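Local structure of DNA translocase coupling protein (Clostridium perfringens, 6O1W) at residues Gln180-Thr183 with Ala187-Lys190; Lys190-Leu195 with Val231-Leu236. The protein probably acts as an ATP-driven DNA translocase in plasmid conjugation, this chain being a piece of it that holds the FtsK/SpoIIIE-family P-loop ATPase domain. All coordinates share one frame; numbering follows the deposited sequence.

Contact 1 (Gln180-Thr183 with Ala187-Lys190). With BGC (beta-D-glucopyranose), chain E.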
loop_
_atom_site.group_PDB
_atom_site.type_symbol
_atom_site.label_atom_id
_atom_site.label_comp_id
_atom_site.label_asym_id
_atom_site.label_seq_id
_atom_site.Cartn_x
_atom_site.Cartn_y
_atom_site.Cartn_z
ATOM N N GLN A 180 1.628 -22.970 -5.569
ATOM C CA GLN A 180 3.039 -23.322 -5.626
ATOM C C GLN A 180 3.859 -22.235 -4.951
ATOM O O GLN A 180 3.709 -21.044 -5.273
ATOM C CB GLN A 180 3.450 -23.401 -7.083
ATOM C CG GLN A 180 4.266 -24.606 -7.478
ATOM C CD GLN A 180 4.508 -24.525 -8.966
ATOM O OE1 GLN A 180 3.664 -24.932 -9.782
ATOM N NE2 GLN A 180 5.643 -23.954 -9.353
ATOM N N VAL A 181 4.749 -22.657 -4.054
ATOM C CA VAL A 181 5.681 -21.775 -3.348
ATOM C C VAL A 181 7.062 -21.990 -3.960
ATOM O O VAL A 181 7.557 -23.101 -3.960
ATOM C CB VAL A 181 5.686 -21.974 -1.794
ATOM C CG1 VAL A 181 6.619 -20.958 -1.109
ATOM C CG2 VAL A 181 4.272 -21.891 -1.210
ATOM N N ILE A 182 7.662 -20.913 -4.493
ATOM C CA ILE A 182 8.988 -20.880 -5.104
ATOM C C ILE A 182 9.924 -20.269 -4.060
ATOM O O ILE A 182 9.708 -19.134 -3.636
ATOM C CB ILE A 182 8.923 -20.088 -6.435
ATOM C CG1 ILE A 182 8.242 -20.918 -7.564
ATOM C CG2 ILE A 182 10.297 -19.615 -6.877
ATOM C CD1 ILE A 182 6.693 -21.099 -7.458
ATOM N N THR A 183 10.948 -21.031 -3.646
ATOM C CA THR A 183 11.867 -20.654 -2.572
ATOM C C THR A 183 13.324 -20.372 -2.996
ATOM O O THR A 183 14.157 -20.047 -2.138
ATOM C CB THR A 183 11.859 -21.743 -1.481
ATOM O OG1 THR A 183 12.432 -22.916 -2.032
ATOM C CG2 THR A 183 10.477 -22.046 -0.949
ATOM N N ALA A 187 14.099 -22.151 -9.325
ATOM C CA ALA A 187 12.651 -22.331 -9.452
ATOM C C ALA A 187 11.982 -21.026 -9.931
ATOM O O ALA A 187 11.048 -21.100 -10.721
ATOM C CB ALA A 187 12.058 -22.772 -8.133
ATOM N N ALA A 188 12.494 -19.843 -9.523
ATOM C CA ALA A 188 11.950 -18.534 -9.960
ATOM C C ALA A 188 12.212 -18.288 -11.442
ATOM O O ALA A 188 11.335 -17.734 -12.090
ATOM C CB ALA A 188 12.529 -17.385 -9.134
ATOM N N GLU A 189 13.406 -18.684 -11.987
ATOM C CA GLU A 189 13.662 -18.530 -13.430
ATOM C C GLU A 189 12.661 -19.400 -14.212
ATOM O O GLU A 189 12.053 -18.902 -15.147
ATOM C CB GLU A 189 15.128 -18.850 -13.830
ATOM C CG GLU A 189 15.275 -19.199 -15.310
ATOM C CD GLU A 189 16.638 -19.185 -15.983
ATOM O OE1 GLU A 189 17.665 -19.436 -15.313
ATOM O OE2 GLU A 189 16.666 -18.957 -17.213
ATOM N N LYS A 190 12.453 -20.668 -13.802
ATOM C CA LYS A 190 11.464 -21.549 -14.436
ATOM C C LYS A 190 10.049 -20.945 -14.328
ATOM O O LYS A 190 9.279 -21.033 -15.265
ATOM C CB LYS A 190 11.470 -22.966 -13.807
ATOM C CG LYS A 190 12.768 -23.747 -14.035
ATOM C CD LYS A 190 12.669 -25.151 -13.436
ATOM C CE LYS A 190 14.012 -25.739 -13.052
ATOM N NZ LYS A 190 14.859 -26.058 -14.229
HETATM C C2 BGC E . 2.815 -25.184 -14.341
HETATM C C3 BGC E . 3.952 -25.725 -15.197
HETATM C C4 BGC E . 5.165 -24.807 -15.093
HETATM C C5 BGC E . 5.554 -24.616 -13.628
HETATM C C6 BGC E . 6.662 -23.608 -13.441
HETATM C C1 BGC E . 3.299 -25.019 -12.903
HETATM O O1 BGC E . 2.275 -24.525 -12.108
HETATM O O2 BGC E . 1.697 -26.063 -14.393
HETATM O O3 BGC E . 3.530 -25.852 -16.549
HETATM O O4 BGC E . 6.272 -25.347 -15.804
HETATM O O5 BGC E . 4.423 -24.138 -12.878
HETATM O O6 BGC E . 6.951 -23.422 -12.063
#
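I182 reaches A187 and A188 with a single methyl, CG2, and almost everything this small contact buries, 113 Å² over both sides, is gathered round that group. It touches A187 CB at 3.8 Å and A188 CB at 3.9 Å, so one branched carbon is met by two consecutive alanine methyls. It also presses on the backbone between them: CG2 comes to 3.4 Å from A188 N, closer than to either methyl, and to 3.8 Å from A187 C. The methyl therefore lies against the peptide joining the two alanines as well as against their side chains.

The split of the isoleucine explains this. With chi1 at -75° the longer CG1 branch sits beside the backbone N and runs on toward L191, while CG2 is held anti to that N and is the branch presented to A187 and A188. The short turn brings I182 CA and A187 CA to 5.9 Å, and the alanines' small side chains fit that spacing. A187 points its CB at the strand and gives up more surface than A188, whose methyl rests on F165 too.

Near the start of the helix, A187 N is hydrogen-bonded to E184 OE2, from the residue just before the helix. At the other end of the strand segment, Q180 lies beside the bound glucose, in a pocket completed by Y161 and Y194.

I182 also makes backbone hydrogen bonds to M162 of strand 159-163, the neighbour of strand 179-182 at the edge of the sheet within this chain, and to D164 just beyond it. The contact is thus the tight strand-to-helix turn that opens a beta-alpha-beta crossover of the P-loop ATPase fold: strand 179-182 ends, and within a few residues helix 185-209 folds back upon it.

Contact 2 (Lys190-Leu195 with Val231-Leu236). With BGC (beta-D-glucopyranose), chain E.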
loop_
_atom_site.group_PDB
_atom_site.type_symbol
_atom_site.label_atom_id
_atom_site.label_comp_id
_atom_site.label_asym_id
_atom_site.label_seq_id
_atom_site.Cartn_x
_atom_site.Cartn_y
_atom_site.Cartn_z
ATOM N N LYS A 190 12.453 -20.668 -13.802
ATOM C CA LYS A 190 11.464 -21.549 -14.436
ATOM C C LYS A 190 10.049 -20.945 -14.328
ATOM O O LYS A 190 9.279 -21.033 -15.265
ATOM C CB LYS A 190 11.470 -22.966 -13.807
ATOM C CG LYS A 190 12.768 -23.747 -14.035
ATOM C CD LYS A 190 12.669 -25.151 -13.436
ATOM C CE LYS A 190 14.012 -25.739 -13.052
ATOM N NZ LYS A 190 14.859 -26.058 -14.229
ATOM N N LEU A 191 9.704 -20.364 -13.182
ATOM C CA LEU A 191 8.372 -19.783 -12.978
ATOM C C LEU A 191 8.127 -18.599 -13.880
ATOM O O LEU A 191 7.102 -18.564 -14.546
ATOM C CB LEU A 191 8.135 -19.358 -11.512
ATOM C CG LEU A 191 6.847 -18.510 -11.265
ATOM C CD1 LEU A 191 5.593 -19.332 -11.557
ATOM C CD2 LEU A 191 6.826 -17.895 -9.834
ATOM N N PHE A 192 9.049 -17.637 -13.897
ATOM C CA PHE A 192 8.867 -16.404 -14.671
ATOM C C PHE A 192 8.941 -16.615 -16.190
ATOM O O PHE A 192 8.281 -15.882 -16.926
ATOM C CB PHE A 192 9.809 -15.288 -14.192
ATOM C CG PHE A 192 9.265 -14.678 -12.923
ATOM C CD1 PHE A 192 8.155 -13.831 -12.956
ATOM C CD2 PHE A 192 9.833 -14.977 -11.690
ATOM C CE1 PHE A 192 7.648 -13.268 -11.782
ATOM C CE2 PHE A 192 9.303 -14.434 -10.502
ATOM C CZ PHE A 192 8.205 -13.597 -10.554
ATOM N N LYS A 193 9.714 -17.605 -16.641
ATOM C CA LYS A 193 9.765 -17.970 -18.060
ATOM C C LYS A 193 8.402 -18.624 -18.437
ATOM O O LYS A 193 7.841 -18.305 -19.466
ATOM C CB LYS A 193 10.960 -18.905 -18.338
ATOM C CG LYS A 193 11.022 -19.459 -19.764
ATOM C CD LYS A 193 11.153 -18.357 -20.789
ATOM C CE LYS A 193 11.592 -18.918 -22.116
ATOM N NZ LYS A 193 10.837 -18.322 -23.250
ATOM N N TYR A 194 7.837 -19.446 -17.556
ATOM C CA TYR A 194 6.516 -20.023 -17.768
ATOM C C TYR A 194 5.419 -18.923 -17.861
ATOM O O TYR A 194 4.566 -18.987 -18.752
ATOM C CB TYR A 194 6.170 -21.008 -16.635
ATOM C CG TYR A 194 4.689 -21.324 -16.589
ATOM C CD1 TYR A 194 4.094 -22.128 -17.566
ATOM C CD2 TYR A 194 3.868 -20.767 -15.616
ATOM C CE1 TYR A 194 2.721 -22.388 -17.552
ATOM C CE2 TYR A 194 2.498 -21.030 -15.584
ATOM C CZ TYR A 194 1.924 -21.812 -16.572
ATOM O OH TYR A 194 0.569 -22.021 -16.571
ATOM N N LEU A 195 5.402 -17.965 -16.899
ATOM C CA LEU A 195 4.407 -16.890 -16.826
ATOM C C LEU A 195 4.471 -15.965 -18.028
ATOM O O LEU A 195 3.430 -15.553 -18.527
ATOM C CB LEU A 195 4.571 -16.085 -15.531
ATOM C CG LEU A 195 4.271 -16.765 -14.199
ATOM C CD1 LEU A 195 4.772 -15.892 -13.043
ATOM C CD2 LEU A 195 2.769 -17.071 -14.048
ATOM N N VAL A 231 0.436 -13.704 -8.704
ATOM C CA VAL A 231 1.845 -13.943 -8.400
ATOM C C VAL A 231 2.207 -13.031 -7.235
ATOM O O VAL A 231 2.170 -11.812 -7.375
ATOM C CB VAL A 231 2.752 -13.688 -9.628
ATOM C CG1 VAL A 231 4.194 -14.104 -9.341
ATOM C CG2 VAL A 231 2.213 -14.378 -10.879
ATOM N N VAL A 232 2.536 -13.615 -6.102
ATOM C CA VAL A 232 2.849 -12.841 -4.906
ATOM C C VAL A 232 4.336 -12.906 -4.697
ATOM O O VAL A 232 4.883 -13.993 -4.558
ATOM C CB VAL A 232 2.061 -13.318 -3.651
ATOM C CG1 VAL A 232 2.326 -12.395 -2.444
ATOM C CG2 VAL A 232 0.570 -13.405 -3.935
ATOM N N ILE A 233 4.990 -11.753 -4.713
ATOM C CA ILE A 233 6.429 -11.678 -4.511
ATOM C C ILE A 233 6.567 -11.031 -3.146
ATOM O O ILE A 233 6.272 -9.842 -2.983
ATOM C CB ILE A 233 7.095 -10.870 -5.672
ATOM C CG1 ILE A 233 6.896 -11.597 -7.047
ATOM C CG2 ILE A 233 8.561 -10.551 -5.375
ATOM C CD1 ILE A 233 7.154 -10.736 -8.280
ATOM N N ASP A 234 6.966 -11.825 -2.155
ATOM C CA ASP A 234 7.129 -11.358 -0.775
ATOM C C ASP A 234 8.145 -10.233 -0.665
ATOM O O ASP A 234 7.910 -9.282 0.077
ATOM C CB ASP A 234 7.526 -12.511 0.158
ATOM C CG ASP A 234 7.550 -12.089 1.624
ATOM O OD1 ASP A 234 6.447 -11.923 2.219
ATOM O OD2 ASP A 234 8.664 -11.904 2.169
ATOM N N GLU A 235 9.263 -10.316 -1.419
ATOM C CA GLU A 235 10.268 -9.273 -1.332
ATOM C C GLU A 235 10.905 -9.066 -2.673
ATOM O O GLU A 235 11.617 -9.958 -3.158
ATOM C CB GLU A 235 11.292 -9.586 -0.202
ATOM C CG GLU A 235 12.440 -8.581 -0.063
ATOM C CD GLU A 235 12.000 -7.127 -0.041
ATOM O OE1 GLU A 235 11.325 -6.717 0.936
ATOM O OE2 GLU A 235 12.291 -6.410 -1.028
ATOM N N LEU A 236 10.646 -7.891 -3.284
ATOM C CA LEU A 236 11.183 -7.534 -4.604
ATOM C C LEU A 236 12.719 -7.490 -4.621
ATOM O O LEU A 236 13.303 -7.846 -5.644
ATOM C CB LEU A 236 10.601 -6.202 -5.115
ATOM C CG LEU A 236 10.836 -5.799 -6.595
ATOM C CD1 LEU A 236 10.366 -6.855 -7.575
ATOM C CD2 LEU A 236 10.179 -4.487 -6.901
HETATM C C2 BGC E . 2.815 -25.184 -14.341
HETATM C C3 BGC E . 3.952 -25.725 -15.197
HETATM C C4 BGC E . 5.165 -24.807 -15.093
HETATM C C5 BGC E . 5.554 -24.616 -13.628
HETATM C C6 BGC E . 6.662 -23.608 -13.441
HETATM C C1 BGC E . 3.299 -25.019 -12.903
HETATM O O1 BGC E . 2.275 -24.525 -12.108
HETATM O O2 BGC E . 1.697 -26.063 -14.393
HETATM O O3 BGC E . 3.530 -25.852 -16.549
HETATM O O4 BGC E . 6.272 -25.347 -15.804
HETATM O O5 BGC E . 4.423 -24.138 -12.878
HETATM O O6 BGC E . 6.951 -23.422 -12.063
#
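F192 and L195 meet V231 and I233 where a helix of the P-loop ATPase core packs on strand 229-233; the VVIDE sequence of V231-E235, running off the end of that strand, reads as a Walker B motif. All four residues are buried and the contact is wholly apolar. L195 and V231 reach for each other tip to tip, L195 CD1 lying 3.7 Å from V231 CG2. The valine's other methyl, CG1, is turned anti to its own N (chi1 -173°) and approaches the F192 ring obliquely, 4.2 Å from CZ.

That same ring corner does the rest of the work. F192 CB does not aim straight at the strand, but the ring swings nearer, and I233 CD1 arrives at its edge, close to the ring plane, 3.8 Å from CZ. One face of the phenyl carries L191 CD2, from the preceding residue, offset toward the rim. The side chain of I233 is about 9 Å from that of K142 of the P-loop, which binds ATP in another structure of this protein; the site is without ATP here. D234 makes a weak hydrogen bond to S143.

On the glucose-binding side of the helix, Y194 offers one ring face to the sugar, with C4 of the glucose 3.7 Å above the plane and toward the rim.

The helical segment 190-195 and strand segment 231-233 run roughly antiparallel, at 143° between their N-to-C directions, with axes 12.1 Å apart. Strand 229-233 is bonded between strands 272-278 and 159-163, while helix 247-266 closes in on F192 through Y259 and T260 and on L195 through L263.

In the fold
Both contacts lay helix 185-209 on the same sheet, in successive turns that share K190, and their centres are only 7 Å apart. Contact 1 holds the helix start to the outermost strand, 179-182, at the sheet's edge, with A187 partly exposed; contact 2 holds the next turns to strand 229-233, two places further in, and its four touching residues are all buried in the core. The join is direct, I182 CD1 packing on L191 CD2 at 4.0 Å. Both are apolar, but contact 1 uses small methyls at short range across a tight turn, whereas contact 2 spans a wider gap with longer side chains and an aromatic ring. Each also borders the bound glucose, through Q180 and Y194 respectively.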